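Local coordinates for protein 2,3-dihydroxybenzoate-AMP ligase (Mycobacterium smegmatis, PDB 5KEI) that belongs to the AMP-binding enzymes of the ANL clan, built from a large N-terminal part and a smaller C-terminal domain, at residues Thr135-Ala149 against Leu164-Asp177. Sequence-based numbering, arbitrary orientation.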
# COMPACT_ATOMS: atom_id res chain seq x y z
N THR A 135 -2.21 0.56 -16.86
CA THR A 135 -2.43 1.71 -17.73
C THR A 135 -2.70 2.98 -16.93
O THR A 135 -2.06 4.01 -17.16
CB THR A 135 -3.61 1.44 -18.69
OG1 THR A 135 -3.12 0.67 -19.79
CG2 THR A 135 -4.21 2.73 -19.22
N HIS A 136 -3.62 2.89 -15.99
CA HIS A 136 -3.91 4.00 -15.09
C HIS A 136 -2.69 4.37 -14.23
O HIS A 136 -2.42 5.56 -14.04
CB HIS A 136 -5.11 3.64 -14.20
CG HIS A 136 -5.42 4.67 -13.16
ND1 HIS A 136 -6.02 5.88 -13.46
CD2 HIS A 136 -5.25 4.65 -11.82
CE1 HIS A 136 -6.18 6.57 -12.35
NE2 HIS A 136 -5.72 5.85 -11.33
N PHE A 137 -1.94 3.38 -13.74
CA PHE A 137 -0.69 3.66 -13.01
C PHE A 137 0.33 4.44 -13.87
O PHE A 137 0.89 5.43 -13.42
CB PHE A 137 -0.04 2.37 -12.47
CG PHE A 137 -0.87 1.67 -11.42
CD1 PHE A 137 -1.81 2.36 -10.68
CD2 PHE A 137 -0.71 0.32 -11.18
CE1 PHE A 137 -2.59 1.72 -9.72
CE2 PHE A 137 -1.48 -0.34 -10.23
CZ PHE A 137 -2.42 0.37 -9.50
N ALA A 138 0.54 4.00 -15.11
CA ALA A 138 1.43 4.69 -16.05
C ALA A 138 1.05 6.15 -16.23
O ALA A 138 1.91 7.04 -16.19
CB ALA A 138 1.44 3.99 -17.41
N GLU A 139 -0.24 6.39 -16.44
CA GLU A 139 -0.79 7.73 -16.55
C GLU A 139 -0.58 8.58 -15.30
O GLU A 139 -0.19 9.74 -15.39
CB GLU A 139 -2.29 7.66 -16.87
CG GLU A 139 -2.76 8.70 -17.87
CD GLU A 139 -3.88 8.18 -18.78
OE1 GLU A 139 -4.73 7.38 -18.31
OE2 GLU A 139 -3.89 8.57 -19.97
N VAL A 140 -0.82 8.00 -14.12
CA VAL A 140 -0.71 8.77 -12.88
C VAL A 140 0.77 9.09 -12.57
O VAL A 140 1.10 10.19 -12.13
CB VAL A 140 -1.38 8.03 -11.70
CG1 VAL A 140 -1.14 8.77 -10.38
CG2 VAL A 140 -2.89 7.89 -11.94
N SER A 141 1.65 8.12 -12.83
CA SER A 141 3.06 8.24 -12.46
C SER A 141 3.96 8.85 -13.53
O SER A 141 5.12 9.15 -13.25
CB SER A 141 3.62 6.86 -12.08
OG SER A 141 3.51 5.94 -13.15
N SER A 142 3.43 9.01 -14.75
CA SER A 142 4.27 9.41 -15.89
C SER A 142 5.45 8.44 -16.04
O SER A 142 6.55 8.85 -16.37
CB SER A 142 4.80 10.84 -15.74
OG SER A 142 3.73 11.77 -15.68
N ALA A 143 5.19 7.16 -15.79
CA ALA A 143 6.21 6.13 -15.91
C ALA A 143 6.91 6.19 -17.27
O ALA A 143 6.28 6.46 -18.29
CB ALA A 143 5.59 4.75 -15.70
N VAL A 144 8.21 5.94 -17.26
CA VAL A 144 9.01 5.97 -18.48
C VAL A 144 9.45 4.56 -18.86
O VAL A 144 10.01 4.33 -19.93
CB VAL A 144 10.24 6.91 -18.34
CG1 VAL A 144 9.79 8.24 -17.78
CG2 VAL A 144 11.30 6.30 -17.44
N ALA A 145 9.18 3.60 -17.99
CA ALA A 145 9.58 2.23 -18.24
C ALA A 145 8.71 1.24 -17.45
O ALA A 145 7.86 1.64 -16.66
CB ALA A 145 11.05 2.04 -17.91
N LEU A 146 8.95 -0.04 -17.70
CA LEU A 146 8.17 -1.12 -17.13
C LEU A 146 9.03 -2.37 -16.98
O LEU A 146 9.60 -2.86 -17.96
CB LEU A 146 6.96 -1.42 -18.01
CG LEU A 146 6.19 -2.70 -17.69
CD1 LEU A 146 5.50 -2.64 -16.33
CD2 LEU A 146 5.18 -3.02 -18.79
N VAL A 147 9.13 -2.90 -15.75
CA VAL A 147 9.89 -4.13 -15.52
C VAL A 147 8.92 -5.28 -15.26
O VAL A 147 8.05 -5.17 -14.39
CB VAL A 147 10.87 -3.98 -14.36
CG1 VAL A 147 11.62 -5.29 -14.13
CG2 VAL A 147 11.84 -2.82 -14.63
N VAL A 148 9.05 -6.36 -16.03
CA VAL A 148 8.19 -7.53 -15.88
C VAL A 148 8.96 -8.83 -16.02
O VAL A 148 10.10 -8.84 -16.46
CB VAL A 148 7.07 -7.56 -16.93
CG1 VAL A 148 5.93 -6.63 -16.53
CG2 VAL A 148 7.63 -7.24 -18.32
N ALA A 149 8.30 -9.92 -15.63
CA ALA A 149 8.82 -11.27 -15.84
C ALA A 149 7.86 -12.09 -16.71
O ALA A 149 6.66 -11.78 -16.79
CB ALA A 149 9.07 -11.95 -14.52
N LEU A 164 0.31 -1.63 -23.46
CA LEU A 164 0.64 -0.53 -22.54
C LEU A 164 1.40 0.63 -23.22
O LEU A 164 1.04 1.80 -23.05
CB LEU A 164 1.47 -1.03 -21.36
CG LEU A 164 1.68 0.07 -20.32
CD1 LEU A 164 0.33 0.52 -19.76
CD2 LEU A 164 2.62 -0.35 -19.19
N VAL A 165 2.46 0.30 -23.95
CA VAL A 165 3.25 1.32 -24.62
C VAL A 165 2.45 1.95 -25.76
O VAL A 165 2.67 3.12 -26.10
CB VAL A 165 4.59 0.75 -25.17
CG1 VAL A 165 5.41 1.87 -25.80
CG2 VAL A 165 5.41 0.11 -24.05
N ARG A 166 1.51 1.20 -26.34
CA ARG A 166 0.69 1.75 -27.41
C ARG A 166 -0.14 2.93 -26.90
O ARG A 166 -0.21 3.98 -27.54
CB ARG A 166 -0.23 0.69 -28.02
CG ARG A 166 -0.99 1.19 -29.24
CD ARG A 166 -2.41 0.65 -29.30
NE ARG A 166 -3.17 1.04 -28.11
CZ ARG A 166 -3.78 2.21 -27.94
NH1 ARG A 166 -3.75 3.13 -28.89
NH2 ARG A 166 -4.45 2.45 -26.81
N SER A 167 -0.77 2.75 -25.74
CA SER A 167 -1.60 3.79 -25.14
C SER A 167 -0.79 4.80 -24.32
O SER A 167 -1.26 5.90 -24.03
CB SER A 167 -2.68 3.15 -24.26
OG SER A 167 -2.09 2.32 -23.29
N HIS A 168 0.43 4.42 -23.94
CA HIS A 168 1.29 5.33 -23.20
C HIS A 168 2.71 5.30 -23.74
O HIS A 168 3.56 4.57 -23.24
CB HIS A 168 1.25 4.99 -21.72
CG HIS A 168 -0.12 5.12 -21.12
ND1 HIS A 168 -0.59 6.30 -20.61
CD2 HIS A 168 -1.12 4.22 -20.99
CE1 HIS A 168 -1.83 6.13 -20.17
NE2 HIS A 168 -2.17 4.87 -20.40
N PRO A 169 2.95 6.10 -24.79
CA PRO A 169 4.22 6.14 -25.53
C PRO A 169 5.37 6.59 -24.65
O PRO A 169 6.51 6.20 -24.90
CB PRO A 169 3.95 7.16 -26.65
CG PRO A 169 2.47 7.25 -26.74
CD PRO A 169 1.97 7.05 -25.35
N ASP A 170 5.07 7.38 -23.62
CA ASP A 170 6.08 7.83 -22.65
C ASP A 170 6.80 6.67 -21.97
O ASP A 170 7.91 6.83 -21.47
CB ASP A 170 5.45 8.74 -21.60
CG ASP A 170 5.03 10.09 -22.16
OD1 ASP A 170 5.60 10.52 -23.19
OD2 ASP A 170 4.14 10.73 -21.55
N VAL A 171 6.15 5.51 -21.93
CA VAL A 171 6.79 4.30 -21.44
C VAL A 171 7.73 3.85 -22.54
O VAL A 171 7.34 3.07 -23.41
CB VAL A 171 5.78 3.19 -21.07
CG1 VAL A 171 6.50 1.95 -20.54
CG2 VAL A 171 4.76 3.71 -20.06
N ARG A 172 8.95 4.37 -22.50
CA ARG A 172 9.91 4.21 -23.58
C ARG A 172 10.65 2.88 -23.54
O ARG A 172 11.18 2.42 -24.55
CB ARG A 172 10.92 5.36 -23.55
CG ARG A 172 11.11 6.08 -24.88
CD ARG A 172 12.22 7.15 -24.82
NE ARG A 172 12.83 7.45 -26.12
CZ ARG A 172 13.79 6.73 -26.69
NH1 ARG A 172 14.25 5.64 -26.10
NH2 ARG A 172 14.28 7.09 -27.87
N HIS A 173 10.69 2.26 -22.36
CA HIS A 173 11.43 1.02 -22.18
C HIS A 173 10.61 -0.05 -21.51
O HIS A 173 9.92 0.21 -20.54
CB HIS A 173 12.69 1.27 -21.34
CG HIS A 173 13.61 2.29 -21.91
ND1 HIS A 173 14.24 2.12 -23.13
CD2 HIS A 173 13.99 3.50 -21.45
CE1 HIS A 173 14.99 3.18 -23.39
NE2 HIS A 173 14.86 4.03 -22.38
N VAL A 174 10.70 -1.26 -22.04
CA VAL A 174 10.20 -2.43 -21.35
C VAL A 174 11.34 -3.40 -21.08
O VAL A 174 12.04 -3.81 -22.01
CB VAL A 174 9.11 -3.12 -22.16
CG1 VAL A 174 8.58 -4.35 -21.40
CG2 VAL A 174 7.98 -2.14 -22.47
N LEU A 175 11.54 -3.76 -19.81
CA LEU A 175 12.59 -4.69 -19.41
C LEU A 175 11.98 -5.98 -18.90
O LEU A 175 11.24 -6.00 -17.92
CB LEU A 175 13.49 -4.09 -18.33
CG LEU A 175 14.41 -2.93 -18.74
CD1 LEU A 175 13.63 -1.63 -18.79
CD2 LEU A 175 15.58 -2.80 -17.77
N VAL A 176 12.29 -7.08 -19.59
CA VAL A 176 11.68 -8.36 -19.29
C VAL A 176 12.70 -9.32 -18.67
O VAL A 176 13.73 -9.63 -19.27
CB VAL A 176 11.08 -9.00 -20.57
CG1 VAL A 176 10.39 -10.32 -20.24
CG2 VAL A 176 10.12 -8.03 -21.23
N ASP A 177 12.41 -9.76 -17.45
CA ASP A 177 13.16 -10.84 -16.82
C ASP A 177 12.68 -12.16 -17.43
O ASP A 177 11.68 -12.73 -16.99
CB ASP A 177 12.96 -10.81 -15.30
CG ASP A 177 13.85 -11.82 -14.56
OD1 ASP A 177 15.03 -11.95 -14.92
OD2 ASP A 177 13.35 -12.47 -13.61
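With chi1 at -61°, H168 turns its imidazole back beside its own backbone N and against helix 131-141, where T135 and E139 meet it at the edge. T135 puts its methyl CG2 anti to the backbone N, 3.2 Å from H168 NE2, while the carboxylate of E139, its plane turned 81° from the ring, brings OE2 to 3.2 Å from H168 CE1. A138 CB lies over one face of the imidazole. L164, near the end of helix 158-167, slides CD1 past T135 OG1 and packs CD2 on L146 CD2 at 3.7 Å. V171 splits its methyls, CG1 to the L146 side and CG2 to A138. Just ahead of the paired residues A145 and H173, V144 O accepts from both R172 N (2.8 Å) and H173 N (3.3 Å). L146 N gives a weak bond to H173 O; from there on L175 N to L146 O, V148 N to L175 O at 2.9 Å, and D177 N to V148 O are nearly straight. V148 CG2 touches V176 CG2 on the face where L164 packs; V147 and L175 lie on the other, against W186 of helix 186-190. Strand 145-149, helix 158-167 and strand 173-177 thus form a beta-alpha-beta crossover in a mixed sheet of the AMP-binding fold.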